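Local atomic coordinates of PrgX (Enterococcus faecalis, PDB entry 2AWI), a protein that acts as the receptor for the peptide sex pheromone cCF10 and regulates conjugation, probably by binding DNA as a repressor. Residues A[6-11]-A[33-38]; A[108-113]-A[136-141]; A[229-234]-A[262-267]. The protein carries 1 engineered substitution. All coordinates share one frame; numbering follows the deposited sequence.

Interaction 1: residues A[6-11]-A[33-38]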
ATOM      1  N   SER A   6     -25.496  45.957  23.025  1.00 35.67           N
ATOM      2  CA  SER A   6     -24.323  45.809  23.873  1.00 34.91           C
ATOM      3  C   SER A   6     -23.145  45.264  23.071  1.00 33.71           C
ATOM      4  O   SER A   6     -21.989  45.594  23.347  1.00 32.56           O
ATOM      5  CB  SER A   6     -24.626  44.888  25.056  1.00 41.38           C
ATOM      6  OG  SER A   6     -24.591  43.537  24.656  1.00 40.22           O
ATOM      7  N   VAL A   7     -23.433  44.431  22.076  1.00 36.12           N
ATOM      8  CA  VAL A   7     -22.369  43.889  21.242  1.00 34.42           C
ATOM      9  C   VAL A   7     -21.790  45.014  20.380  1.00 35.90           C
ATOM     10  O   VAL A   7     -20.573  45.095  20.194  1.00 35.71           O
ATOM     11  CB  VAL A   7     -22.884  42.735  20.345  1.00 32.26           C
ATOM     12  CG1 VAL A   7     -21.852  42.402  19.273  1.00 30.49           C
ATOM     13  CG2 VAL A   7     -23.150  41.492  21.205  1.00 31.21           C
ATOM     14  N   LEU A   8     -22.661  45.882  19.863  1.00 29.04           N
ATOM     15  CA  LEU A   8     -22.214  47.016  19.053  1.00 28.81           C
ATOM     16  C   LEU A   8     -21.293  47.917  19.886  1.00 29.86           C
ATOM     17  O   LEU A   8     -20.292  48.433  19.383  1.00 29.10           O
ATOM     18  CB  LEU A   8     -23.410  47.833  18.552  1.00 29.36           C
ATOM     19  CG  LEU A   8     -24.279  47.209  17.456  1.00 28.87           C
ATOM     20  CD1 LEU A   8     -25.397  48.167  17.102  1.00 28.60           C
ATOM     21  CD2 LEU A   8     -23.437  46.904  16.220  1.00 16.98           C
ATOM     22  N   LYS A   9     -21.630  48.094  21.164  1.00 29.61           N
ATOM     23  CA  LYS A   9     -20.821  48.918  22.057  1.00 30.27           C
ATOM     24  C   LYS A   9     -19.448  48.281  22.265  1.00 30.79           C
ATOM     25  O   LYS A   9     -18.418  48.943  22.135  1.00 29.79           O
ATOM     26  CB  LYS A   9     -21.531  49.081  23.398  1.00 37.00           C
ATOM     27  CG  LYS A   9     -20.804  49.960  24.397  1.00 41.45           C
ATOM     28  CD  LYS A   9     -21.658  50.173  25.639  1.00 41.50           C
ATOM     29  CE  LYS A   9     -21.012  51.149  26.605  1.00 44.68           C
ATOM     30  NZ  LYS A   9     -21.874  51.402  27.792  1.00 49.81           N
ATOM     31  N   GLN A  10     -19.445  46.989  22.589  1.00 30.70           N
ATOM     32  CA  GLN A  10     -18.205  46.250  22.797  1.00 32.46           C
ATOM     33  C   GLN A  10     -17.285  46.406  21.585  1.00 28.87           C
ATOM     34  O   GLN A  10     -16.120  46.777  21.720  1.00 30.14           O
ATOM     35  CB  GLN A  10     -18.498  44.759  23.005  1.00 61.67           C
ATOM     36  CG  GLN A  10     -17.253  43.876  22.910  1.00 64.35           C
ATOM     37  CD  GLN A  10     -17.531  42.476  22.366  1.00 71.30           C
ATOM     38  OE1 GLN A  10     -16.600  41.734  22.036  1.00 68.26           O
ATOM     39  NE2 GLN A  10     -18.805  42.111  22.273  1.00 73.34           N
ATOM     40  N   ILE A  11     -17.823  46.118  20.402  1.00 15.87           N
ATOM     41  CA  ILE A  11     -17.060  46.191  19.160  1.00 15.93           C
ATOM     42  C   ILE A  11     -16.645  47.622  18.845  1.00 15.34           C
ATOM     43  O   ILE A  11     -15.479  47.883  18.542  1.00 15.12           O
ATOM     44  CB  ILE A  11     -17.877  45.611  17.964  1.00 27.73           C
ATOM     45  CG1 ILE A  11     -18.377  44.204  18.310  1.00 23.39           C
ATOM     46  CG2 ILE A  11     -17.008  45.544  16.708  1.00 29.28           C
ATOM     47  CD1 ILE A  11     -19.250  43.555  17.238  1.00 25.54           C
ATOM     48  N   ILE A  33     -28.097  55.953  21.610  1.00 40.99           N
ATOM     49  CA  ILE A  33     -27.729  55.621  22.982  1.00 39.45           C
ATOM     50  C   ILE A  33     -28.673  54.555  23.520  1.00 38.74           C
ATOM     51  O   ILE A  33     -28.251  53.637  24.221  1.00 39.61           O
ATOM     52  CB  ILE A  33     -27.777  56.870  23.903  1.00 51.90           C
ATOM     53  CG1 ILE A  33     -26.632  57.815  23.533  1.00 53.08           C
ATOM     54  CG2 ILE A  33     -27.672  56.461  25.376  1.00 48.28           C
ATOM     55  CD1 ILE A  33     -26.541  59.053  24.397  1.00 50.41           C
ATOM     56  N   LYS A  34     -29.952  54.678  23.188  1.00 41.90           N
ATOM     57  CA  LYS A  34     -30.936  53.704  23.641  1.00 41.89           C
ATOM     58  C   LYS A  34     -30.649  52.347  23.007  1.00 40.84           C
ATOM     59  O   LYS A  34     -30.829  51.303  23.639  1.00 43.13           O
ATOM     60  CB  LYS A  34     -32.353  54.171  23.292  1.00 56.56           C
ATOM     61  CG  LYS A  34     -32.814  55.379  24.097  1.00 56.86           C
ATOM     62  CD  LYS A  34     -34.247  55.775  23.771  1.00 57.90           C
ATOM     63  CE  LYS A  34     -34.693  56.959  24.621  1.00 58.48           C
ATOM     64  NZ  LYS A  34     -36.060  57.435  24.277  1.00 64.81           N
ATOM     65  N   VAL A  35     -30.189  52.372  21.757  1.00 40.35           N
ATOM     66  CA  VAL A  35     -29.849  51.151  21.037  1.00 38.23           C
ATOM     67  C   VAL A  35     -28.714  50.397  21.727  1.00 38.94           C
ATOM     68  O   VAL A  35     -28.793  49.179  21.878  1.00 36.69           O
ATOM     69  CB  VAL A  35     -29.423  51.453  19.586  1.00 32.40           C
ATOM     70  CG1 VAL A  35     -28.734  50.238  18.985  1.00 29.24           C
ATOM     71  CG2 VAL A  35     -30.643  51.823  18.752  1.00 33.36           C
ATOM     72  N   GLU A  36     -27.663  51.104  22.148  1.00 37.37           N
ATOM     73  CA  GLU A  36     -26.540  50.435  22.808  1.00 39.56           C
ATOM     74  C   GLU A  36     -26.896  49.990  24.216  1.00 39.88           C
ATOM     75  O   GLU A  36     -26.222  49.139  24.796  1.00 41.20           O
ATOM     76  CB  GLU A  36     -25.295  51.333  22.868  1.00 39.52           C
ATOM     77  CG  GLU A  36     -24.632  51.610  21.528  1.00 38.96           C
ATOM     78  CD  GLU A  36     -23.186  52.083  21.673  1.00 38.97           C
ATOM     79  OE1 GLU A  36     -22.874  52.785  22.656  1.00 40.73           O
ATOM     80  OE2 GLU A  36     -22.357  51.766  20.795  1.00 30.86           O
ATOM     81  N   ALA A  37     -27.951  50.572  24.771  1.00 54.25           N
ATOM     82  CA  ALA A  37     -28.384  50.206  26.109  1.00 55.47           C
ATOM     83  C   ALA A  37     -29.340  49.019  26.002  1.00 57.01           C
ATOM     84  O   ALA A  37     -29.787  48.471  27.009  1.00 57.78           O
ATOM     85  CB  ALA A  37     -29.076  51.388  26.775  1.00 35.90           C
ATOM     86  N   ASP A  38     -29.640  48.627  24.767  1.00 58.46           N
ATOM     87  CA  ASP A  38     -30.540  47.512  24.497  1.00 59.70           C
ATOM     88  C   ASP A  38     -31.960  47.834  24.954  1.00 58.57           C
ATOM     89  O   ASP A  38     -32.685  46.960  25.431  1.00 58.26           O
ATOM     90  CB  ASP A  38     -30.043  46.237  25.197  1.00 57.30           C
ATOM     91  CG  ASP A  38     -28.759  45.692  24.583  1.00 60.96           C
ATOM     92  OD1 ASP A  38     -27.721  45.668  25.280  1.00 61.73           O
ATOM     93  OD2 ASP A  38     -28.794  45.285  23.402  1.00 53.48           O
TER
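Ser6 and Lys9 of helix 4-14 meet Asp38 and Glu36 at the C-terminal end of helix 29-36, inside the helix-turn-helix domain, which probably binds DNA. The polar contacts come first. The carboxylate of Asp38 faces the backbone N of Ser6, near the start of helix 4-14. Both hydrogen bonds are weak: Ser6 N to Asp38 OD1 is 3.2 Å and bent, at 122°, while Ser6 N to Asp38 OD2 is 3.4 Å and straighter. OD2 also accepts a weak bond from Gly5 N. Asp38 has positive phi and closes helix 29-36 with a Schellman motif. Its CG lies anti to the carbonyl carbon (chi1 -69°), which carries the carboxylate toward Ser6. The hydroxyl of Ser6 is bonded to Lys3 O instead.

The carboxylate of Glu36 lies against the CA and the first chain carbons of Lys9. The two side chains cross at about a right angle, and Glu36 OE2 lies 3.5 Å from Lys9 CA. The ammonium group is farther away, with Lys9 NZ 5.4 Å from Glu36 OE1. The carboxylate is held by Tyr32 OH and by a salt bridge to Arg12.

Apolar packing is slight between the two segments. Leu8 also packs on Leu47, Phe50 and Leu54 of helix 44-54, and its CD1 reaches Val35 CG1 at 4.4 Å.

Interaction 2: residues A[108-113]-A[136-141]; sequences QYFSIY and SDLKHL
Phe110 lays one ring face under the CD1 methyl of Leu141. That methyl stands over the ring centre, 3.5 Å from the centroid and 13° off the normal, a CH-pi contact. Phe110 CG is anti to the backbone N (chi1 -171°), and this extends the ring from helix 107-122 toward helix 128-142. Leu138 CD2 comes obliquely to the far end of the ring, 3.7 Å from Phe110 CZ. Asp137 CB lies 4.0 Å from Phe110 CE1, and the Asp137 carboxylate plane is turned 82° from the ring. Ile155 and Leu104 also pack on Phe110.

The two helices run nearly antiparallel, with the short axes 12.7 Å apart. Such pairing fits the helical TPR region of this pheromone receptor. The Phe110 side chain reaches across between them.

One polar link runs beside the ring. A water lies 2.9 Å from Tyr113 OH and donates to Asp137 OD1 at 2.8 Å. Asp137 OD1 also takes a salt bridge from Arg103 and a weak bond from Thr133. The contact is thus apolar around Phe110, with a buried carboxylate at its margin. Arg103 probably offsets the charge of that carboxylate, and the water ties it to Tyr113.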
ATOM      1  N   GLN A 108     -40.533  23.365  12.249  1.00 35.50           N
ATOM      2  CA  GLN A 108     -39.537  23.157  13.295  1.00 35.63           C
ATOM      3  C   GLN A 108     -40.070  22.135  14.293  1.00 36.41           C
ATOM      4  O   GLN A 108     -39.436  21.115  14.541  1.00 37.58           O
ATOM      5  CB  GLN A 108     -39.214  24.477  14.000  1.00 30.83           C
ATOM      6  CG  GLN A 108     -38.414  25.440  13.139  1.00 33.14           C
ATOM      7  CD  GLN A 108     -36.985  24.966  12.912  1.00 42.67           C
ATOM      8  OE1 GLN A 108     -36.336  25.352  11.938  1.00 46.21           O
ATOM      9  NE2 GLN A 108     -36.485  24.135  13.822  1.00 45.38           N
ATOM     10  N   TYR A 109     -41.245  22.403  14.858  1.00 42.23           N
ATOM     11  CA  TYR A 109     -41.846  21.476  15.813  1.00 40.98           C
ATOM     12  C   TYR A 109     -42.015  20.084  15.220  1.00 38.67           C
ATOM     13  O   TYR A 109     -41.891  19.082  15.926  1.00 37.20           O
ATOM     14  CB  TYR A 109     -43.198  22.002  16.305  1.00 44.15           C
ATOM     15  CG  TYR A 109     -43.070  22.970  17.460  1.00 45.16           C
ATOM     16  CD1 TYR A 109     -42.609  22.537  18.704  1.00 47.92           C
ATOM     17  CD2 TYR A 109     -43.360  24.323  17.299  1.00 39.06           C
ATOM     18  CE1 TYR A 109     -42.435  23.431  19.759  1.00 53.30           C
ATOM     19  CE2 TYR A 109     -43.190  25.227  18.348  1.00 46.18           C
ATOM     20  CZ  TYR A 109     -42.725  24.773  19.572  1.00 49.32           C
ATOM     21  OH  TYR A 109     -42.532  25.665  20.600  1.00 52.77           O
ATOM     22  N   PHE A 110     -42.297  20.001  13.925  1.00 32.33           N
ATOM     23  CA  PHE A 110     -42.434  18.681  13.334  1.00 31.56           C
ATOM     24  C   PHE A 110     -41.080  18.000  13.425  1.00 31.78           C
ATOM     25  O   PHE A 110     -40.985  16.838  13.816  1.00 32.68           O
ATOM     26  CB  PHE A 110     -42.871  18.754  11.871  1.00 33.74           C
ATOM     27  CG  PHE A 110     -43.229  17.415  11.293  1.00 35.63           C
ATOM     28  CD1 PHE A 110     -44.236  16.649  11.873  1.00 32.31           C
ATOM     29  CD2 PHE A 110     -42.545  16.907  10.194  1.00 31.37           C
ATOM     30  CE1 PHE A 110     -44.556  15.392  11.368  1.00 30.68           C
ATOM     31  CE2 PHE A 110     -42.857  15.649   9.680  1.00 36.33           C
ATOM     32  CZ  PHE A 110     -43.865  14.891  10.269  1.00 32.15           C
ATOM     33  N   SER A 111     -40.034  18.739  13.068  1.00 31.38           N
ATOM     34  CA  SER A 111     -38.674  18.219  13.111  1.00 32.33           C
ATOM     35  C   SER A 111     -38.326  17.753  14.527  1.00 34.03           C
ATOM     36  O   SER A 111     -37.705  16.709  14.710  1.00 35.19           O
ATOM     37  CB  SER A 111     -37.684  19.294  12.652  1.00 29.33           C
ATOM     38  OG  SER A 111     -36.381  18.752  12.507  1.00 30.12           O
ATOM     39  N   ILE A 112     -38.735  18.522  15.530  1.00 34.99           N
ATOM     40  CA  ILE A 112     -38.466  18.150  16.914  1.00 36.55           C
ATOM     41  C   ILE A 112     -39.227  16.864  17.234  1.00 37.03           C
ATOM     42  O   ILE A 112     -38.689  15.940  17.850  1.00 35.81           O
ATOM     43  CB  ILE A 112     -38.910  19.263  17.882  1.00 36.16           C
ATOM     44  CG1 ILE A 112     -38.043  20.506  17.675  1.00 34.93           C
ATOM     45  CG2 ILE A 112     -38.803  18.779  19.310  1.00 32.70           C
ATOM     46  CD1 ILE A 112     -38.516  21.715  18.458  1.00 39.20           C
ATOM     47  N   TYR A 113     -40.482  16.822  16.796  1.00 40.64           N
ATOM     48  CA  TYR A 113     -41.355  15.671  16.992  1.00 40.62           C
ATOM     49  C   TYR A 113     -40.682  14.384  16.526  1.00 40.44           C
ATOM     50  O   TYR A 113     -40.632  13.403  17.264  1.00 42.05           O
ATOM     51  CB  TYR A 113     -42.657  15.887  16.218  1.00 41.33           C
ATOM     52  CG  TYR A 113     -43.503  14.647  16.065  1.00 44.08           C
ATOM     53  CD1 TYR A 113     -44.173  14.094  17.159  1.00 44.17           C
ATOM     54  CD2 TYR A 113     -43.622  14.014  14.827  1.00 36.35           C
ATOM     55  CE1 TYR A 113     -44.943  12.941  17.024  1.00 41.38           C
ATOM     56  CE2 TYR A 113     -44.387  12.864  14.680  1.00 35.65           C
ATOM     57  CZ  TYR A 113     -45.046  12.331  15.782  1.00 41.64           C
ATOM     58  OH  TYR A 113     -45.812  11.196  15.642  1.00 43.45           O
ATOM     59  N   SER A 136     -50.681  10.745   7.453  1.00 43.15           N
ATOM     60  CA  SER A 136     -51.586  11.887   7.426  1.00 41.60           C
ATOM     61  C   SER A 136     -50.863  13.218   7.671  1.00 40.73           C
ATOM     62  O   SER A 136     -51.253  14.258   7.132  1.00 40.22           O
ATOM     63  CB  SER A 136     -52.680  11.696   8.477  1.00 42.87           C
ATOM     64  OG  SER A 136     -53.389  12.902   8.694  1.00 44.49           O
ATOM     65  N   ASP A 137     -49.819  13.184   8.494  1.00 33.85           N
ATOM     66  CA  ASP A 137     -49.044  14.385   8.789  1.00 33.09           C
ATOM     67  C   ASP A 137     -48.255  14.804   7.554  1.00 33.40           C
ATOM     68  O   ASP A 137     -48.280  15.965   7.156  1.00 33.04           O
ATOM     69  CB  ASP A 137     -48.072  14.123   9.945  1.00 33.13           C
ATOM     70  CG  ASP A 137     -48.776  13.959  11.283  1.00 37.59           C
ATOM     71  OD1 ASP A 137     -48.093  13.602  12.266  1.00 39.23           O
ATOM     72  OD2 ASP A 137     -50.005  14.193  11.357  1.00 49.49           O
ATOM     73  N   LEU A 138     -47.564  13.852   6.939  1.00 27.34           N
ATOM     74  CA  LEU A 138     -46.757  14.162   5.765  1.00 29.20           C
ATOM     75  C   LEU A 138     -47.576  14.782   4.638  1.00 31.41           C
ATOM     76  O   LEU A 138     -47.131  15.738   3.998  1.00 30.51           O
ATOM     77  CB  LEU A 138     -46.021  12.908   5.280  1.00 39.00           C
ATOM     78  CG  LEU A 138     -45.077  12.270   6.315  1.00 38.21           C
ATOM     79  CD1 LEU A 138     -44.245  11.187   5.643  1.00 33.29           C
ATOM     80  CD2 LEU A 138     -44.161  13.323   6.930  1.00 31.64           C
ATOM     81  N   LYS A 139     -48.775  14.248   4.407  1.00 35.84           N
ATOM     82  CA  LYS A 139     -49.657  14.774   3.368  1.00 38.41           C
ATOM     83  C   LYS A 139     -50.066  16.195   3.736  1.00 37.47           C
ATOM     84  O   LYS A 139     -50.047  17.098   2.902  1.00 37.03           O
ATOM     85  CB  LYS A 139     -50.906  13.899   3.226  1.00 67.36           C
ATOM     86  CG  LYS A 139     -50.671  12.580   2.511  1.00 69.69           C
ATOM     87  CD  LYS A 139     -51.954  11.769   2.427  1.00 69.58           C
ATOM     88  CE  LYS A 139     -51.790  10.543   1.536  1.00 76.88           C
ATOM     89  NZ  LYS A 139     -50.699   9.634   1.986  1.00 77.02           N
ATOM     90  N   HIS A 140     -50.428  16.389   4.997  1.00 33.79           N
ATOM     91  CA  HIS A 140     -50.835  17.700   5.468  1.00 33.11           C
ATOM     92  C   HIS A 140     -49.731  18.745   5.288  1.00 33.49           C
ATOM     93  O   HIS A 140     -50.005  19.908   4.981  1.00 32.17           O
ATOM     94  CB  HIS A 140     -51.239  17.615   6.937  1.00 34.45           C
ATOM     95  CG  HIS A 140     -51.603  18.934   7.537  1.00 40.50           C
ATOM     96  ND1 HIS A 140     -50.660  19.873   7.893  1.00 43.30           N
ATOM     97  CD2 HIS A 140     -52.806  19.477   7.829  1.00 45.57           C
ATOM     98  CE1 HIS A 140     -51.267  20.940   8.382  1.00 41.07           C
ATOM     99  NE2 HIS A 140     -52.570  20.725   8.355  1.00 46.62           N
ATOM    100  N   LEU A 141     -48.483  18.327   5.463  1.00 43.19           N
ATOM    101  CA  LEU A 141     -47.358  19.237   5.328  1.00 41.07           C
ATOM    102  C   LEU A 141     -46.852  19.402   3.900  1.00 43.09           C
ATOM    103  O   LEU A 141     -46.436  20.496   3.521  1.00 42.74           O
ATOM    104  CB  LEU A 141     -46.190  18.769   6.203  1.00 31.46           C
ATOM    105  CG  LEU A 141     -46.409  18.733   7.717  1.00 30.89           C
ATOM    106  CD1 LEU A 141     -45.270  17.965   8.372  1.00 25.12           C
ATOM    107  CD2 LEU A 141     -46.507  20.152   8.254  1.00 23.76           C
TER
HETATM  108  O   HOH W   1     -47.011  11.123  12.981  1.00 59.04           O

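Interaction 3: residues A[229-234]-A[262-267]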
ATOM      1  N   ASN A 229     -19.413  20.174   2.019  1.00 17.46           N
ATOM      2  CA  ASN A 229     -18.818  19.669   3.246  1.00 18.46           C
ATOM      3  C   ASN A 229     -17.768  18.639   2.870  1.00 21.10           C
ATOM      4  O   ASN A 229     -18.084  17.605   2.274  1.00 22.76           O
ATOM      5  CB  ASN A 229     -19.897  19.023   4.117  1.00 20.16           C
ATOM      6  CG  ASN A 229     -19.341  18.391   5.384  1.00 23.56           C
ATOM      7  OD1 ASN A 229     -18.513  17.480   5.333  1.00 36.04           O
ATOM      8  ND2 ASN A 229     -19.805  18.870   6.527  1.00 30.94           N
ATOM      9  N   GLY A 230     -16.517  18.933   3.220  1.00 20.74           N
ATOM     10  CA  GLY A 230     -15.416  18.042   2.910  1.00 19.50           C
ATOM     11  C   GLY A 230     -15.586  16.612   3.395  1.00 21.67           C
ATOM     12  O   GLY A 230     -15.238  15.666   2.685  1.00 21.82           O
ATOM     13  N   TYR A 231     -16.104  16.443   4.606  1.00 26.20           N
ATOM     14  CA  TYR A 231     -16.307  15.107   5.150  1.00 25.74           C
ATOM     15  C   TYR A 231     -17.338  14.345   4.319  1.00 26.35           C
ATOM     16  O   TYR A 231     -17.180  13.156   4.052  1.00 29.09           O
ATOM     17  CB  TYR A 231     -16.778  15.186   6.609  1.00 21.29           C
ATOM     18  CG  TYR A 231     -15.786  15.836   7.549  1.00 26.57           C
ATOM     19  CD1 TYR A 231     -14.490  15.332   7.696  1.00 19.85           C
ATOM     20  CD2 TYR A 231     -16.151  16.935   8.317  1.00 25.34           C
ATOM     21  CE1 TYR A 231     -13.593  15.908   8.593  1.00 17.67           C
ATOM     22  CE2 TYR A 231     -15.259  17.517   9.212  1.00 18.76           C
ATOM     23  CZ  TYR A 231     -13.988  17.001   9.345  1.00 19.57           C
ATOM     24  OH  TYR A 231     -13.124  17.592  10.236  1.00 25.62           O
ATOM     25  N   TYR A 232     -18.397  15.041   3.923  1.00 23.88           N
ATOM     26  CA  TYR A 232     -19.454  14.452   3.115  1.00 26.76           C
ATOM     27  C   TYR A 232     -18.932  14.103   1.723  1.00 28.96           C
ATOM     28  O   TYR A 232     -19.287  13.074   1.155  1.00 29.38           O
ATOM     29  CB  TYR A 232     -20.625  15.437   2.978  1.00 18.56           C
ATOM     30  CG  TYR A 232     -21.516  15.575   4.202  1.00 20.29           C
ATOM     31  CD1 TYR A 232     -22.575  16.479   4.206  1.00 19.54           C
ATOM     32  CD2 TYR A 232     -21.324  14.787   5.337  1.00 12.87           C
ATOM     33  CE1 TYR A 232     -23.429  16.596   5.308  1.00 18.12           C
ATOM     34  CE2 TYR A 232     -22.182  14.900   6.454  1.00 10.89           C
ATOM     35  CZ  TYR A 232     -23.226  15.805   6.422  1.00 19.98           C
ATOM     36  OH  TYR A 232     -24.079  15.919   7.489  1.00 26.10           O
ATOM     37  N   ASP A 233     -18.091  14.972   1.172  1.00 28.95           N
ATOM     38  CA  ASP A 233     -17.533  14.755  -0.153  1.00 30.29           C
ATOM     39  C   ASP A 233     -16.658  13.504  -0.157  1.00 31.92           C
ATOM     40  O   ASP A 233     -16.536  12.807  -1.164  1.00 31.65           O
ATOM     41  CB  ASP A 233     -16.711  15.982  -0.564  1.00 28.17           C
ATOM     42  CG  ASP A 233     -16.263  15.932  -2.009  1.00 26.86           C
ATOM     43  OD1 ASP A 233     -16.945  15.272  -2.821  1.00 24.58           O
ATOM     44  OD2 ASP A 233     -15.242  16.568  -2.339  1.00 31.30           O
ATOM     45  N   LEU A 234     -16.067  13.220   0.993  1.00 29.97           N
ATOM     46  CA  LEU A 234     -15.187  12.077   1.157  1.00 30.89           C
ATOM     47  C   LEU A 234     -16.015  10.803   1.338  1.00 28.77           C
ATOM     48  O   LEU A 234     -15.748   9.777   0.711  1.00 29.16           O
ATOM     49  CB  LEU A 234     -14.303  12.316   2.382  1.00 42.67           C
ATOM     50  CG  LEU A 234     -12.932  11.666   2.510  1.00 51.91           C
ATOM     51  CD1 LEU A 234     -12.110  11.950   1.265  1.00 52.15           C
ATOM     52  CD2 LEU A 234     -12.241  12.230   3.755  1.00 44.14           C
ATOM     53  N   ASN A 262      -9.601   4.363   5.353  1.00 36.33           N
ATOM     54  CA  ASN A 262      -8.327   4.555   6.028  1.00 37.89           C
ATOM     55  C   ASN A 262      -8.011   6.031   6.284  1.00 37.39           C
ATOM     56  O   ASN A 262      -7.404   6.369   7.299  1.00 38.56           O
ATOM     57  CB  ASN A 262      -7.206   3.918   5.210  1.00 44.44           C
ATOM     58  CG  ASN A 262      -5.833   4.246   5.754  1.00 52.58           C
ATOM     59  OD1 ASN A 262      -5.534   3.979   6.919  1.00 60.12           O
ATOM     60  ND2 ASN A 262      -4.988   4.831   4.911  1.00 49.72           N
ATOM     61  N   ILE A 263      -8.412   6.906   5.364  1.00 41.93           N
ATOM     62  CA  ILE A 263      -8.169   8.337   5.528  1.00 40.78           C
ATOM     63  C   ILE A 263      -8.898   8.860   6.763  1.00 37.95           C
ATOM     64  O   ILE A 263      -8.348   9.654   7.531  1.00 37.04           O
ATOM     65  CB  ILE A 263      -8.642   9.127   4.291  1.00 35.49           C
ATOM     66  CG1 ILE A 263      -7.572   9.060   3.205  1.00 39.54           C
ATOM     67  CG2 ILE A 263      -8.921  10.563   4.652  1.00 34.58           C
ATOM     68  CD1 ILE A 263      -6.219   9.598   3.653  1.00 34.68           C
ATOM     69  N   PHE A 264     -10.133   8.409   6.949  1.00 27.44           N
ATOM     70  CA  PHE A 264     -10.927   8.833   8.090  1.00 27.42           C
ATOM     71  C   PHE A 264     -10.236   8.425   9.380  1.00 29.78           C
ATOM     72  O   PHE A 264     -10.371   9.092  10.404  1.00 30.74           O
ATOM     73  CB  PHE A 264     -12.341   8.221   8.023  1.00 28.05           C
ATOM     74  CG  PHE A 264     -13.285   8.977   7.122  1.00 28.41           C
ATOM     75  CD1 PHE A 264     -13.674  10.282   7.438  1.00 28.02           C
ATOM     76  CD2 PHE A 264     -13.752   8.409   5.939  1.00 29.40           C
ATOM     77  CE1 PHE A 264     -14.512  11.014   6.584  1.00 22.61           C
ATOM     78  CE2 PHE A 264     -14.591   9.133   5.076  1.00 19.48           C
ATOM     79  CZ  PHE A 264     -14.970  10.436   5.401  1.00 24.99           C
ATOM     80  N   LYS A 265      -9.500   7.320   9.330  1.00 33.02           N
ATOM     81  CA  LYS A 265      -8.790   6.850  10.505  1.00 34.99           C
ATOM     82  C   LYS A 265      -7.638   7.801  10.792  1.00 32.94           C
ATOM     83  O   LYS A 265      -7.474   8.276  11.912  1.00 33.38           O
ATOM     84  CB  LYS A 265      -8.232   5.444  10.279  1.00 49.27           C
ATOM     85  CG  LYS A 265      -7.512   4.876  11.503  1.00 52.48           C
ATOM     86  CD  LYS A 265      -6.605   3.698  11.151  1.00 57.17           C
ATOM     87  CE  LYS A 265      -5.442   4.131  10.257  1.00 69.84           C
ATOM     88  NZ  LYS A 265      -4.469   3.031   9.964  1.00 64.32           N
ATOM     89  N   ILE A 266      -6.847   8.079   9.765  1.00 35.91           N
ATOM     90  CA  ILE A 266      -5.697   8.958   9.895  1.00 38.30           C
ATOM     91  C   ILE A 266      -6.035  10.333  10.465  1.00 38.00           C
ATOM     92  O   ILE A 266      -5.421  10.769  11.437  1.00 38.44           O
ATOM     93  CB  ILE A 266      -4.996   9.150   8.537  1.00 36.04           C
ATOM     94  CG1 ILE A 266      -4.556   7.795   7.981  1.00 38.87           C
ATOM     95  CG2 ILE A 266      -3.780  10.043   8.703  1.00 36.61           C
ATOM     96  CD1 ILE A 266      -3.808   7.887   6.665  1.00 38.45           C
ATOM     97  N   ILE A 267      -7.019  11.011   9.878  1.00 34.67           N
ATOM     98  CA  ILE A 267      -7.373  12.345  10.344  1.00 32.55           C
ATOM     99  C   ILE A 267      -8.141  12.393  11.653  1.00 30.95           C
ATOM    100  O   ILE A 267      -8.475  13.471  12.131  1.00 28.79           O
ATOM    101  CB  ILE A 267      -8.138  13.140   9.256  1.00 25.59           C
ATOM    102  CG1 ILE A 267      -9.559  12.601   9.090  1.00 29.90           C
ATOM    103  CG2 ILE A 267      -7.374  13.041   7.928  1.00 23.97           C
ATOM    104  CD1 ILE A 267     -10.356  13.293   7.983  1.00 26.49           C
TER
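Leu234 of helix 230-248 packs on Phe264 of helix 251-266, in the helical TPR region of the receptor. The two helix segments run antiparallel, at 150°. The side chains come from opposite directions. Leu234 CB starts the contact, 3.6 Å from Phe264 CZ at the end of the ring. CG follows at 3.7 Å from the same Phe264 CZ. CG is anti to the backbone N (chi1 -154°), which sends the branch out across the ring. The CD2 methyl then lies over one face, offset toward the rim. It is 4.0 Å from the Phe264 centroid and 26° off the normal, a CH-pi contact. The same methyl also touches Ile263, with Leu234 CD2 3.8 Å from Ile263 CG2. Leu234 packs on Ile263 of the second subunit as well, so this leucine belongs to both the helix pair and the subunit interface.

The Phe264 ring is also met at its edge. Tyr231 O lies near the ring plane, 3.8 Å from Phe264 CZ. Ile272 and Leu276 of helix 270-286 pack on Phe264 too. The Tyr231 hydroxyl is hydrogen-bonded to Asp233 of the second subunit, and Lys269 makes a cation-pi contact with its ring. Across the segments, Ile267 CD1 comes to the edge of that ring, 4.2 Å from Tyr231 CE1.

How the interactions relate
The three contacts follow one another along the chain and do not touch. Interaction 1 lies in the helix-turn-helix part, about 33 Å from the chain's centre. Interactions 2 and 3 lie in the TPR region, each about 17 Å from that centre and on opposite sides of it. Centre to centre, interaction 1 is about 39 Å from interaction 2 and about 42 Å from interaction 3. Interactions 2 and 3 are closer, with centres about 33 Å and nearest atoms about 14 Å apart. Both join antiparallel helices through a phenylalanine ring covered by a leucine methyl, whereas interaction 1 is mostly polar. All three segment pairs reach the second subunit, most extensively at interaction 3.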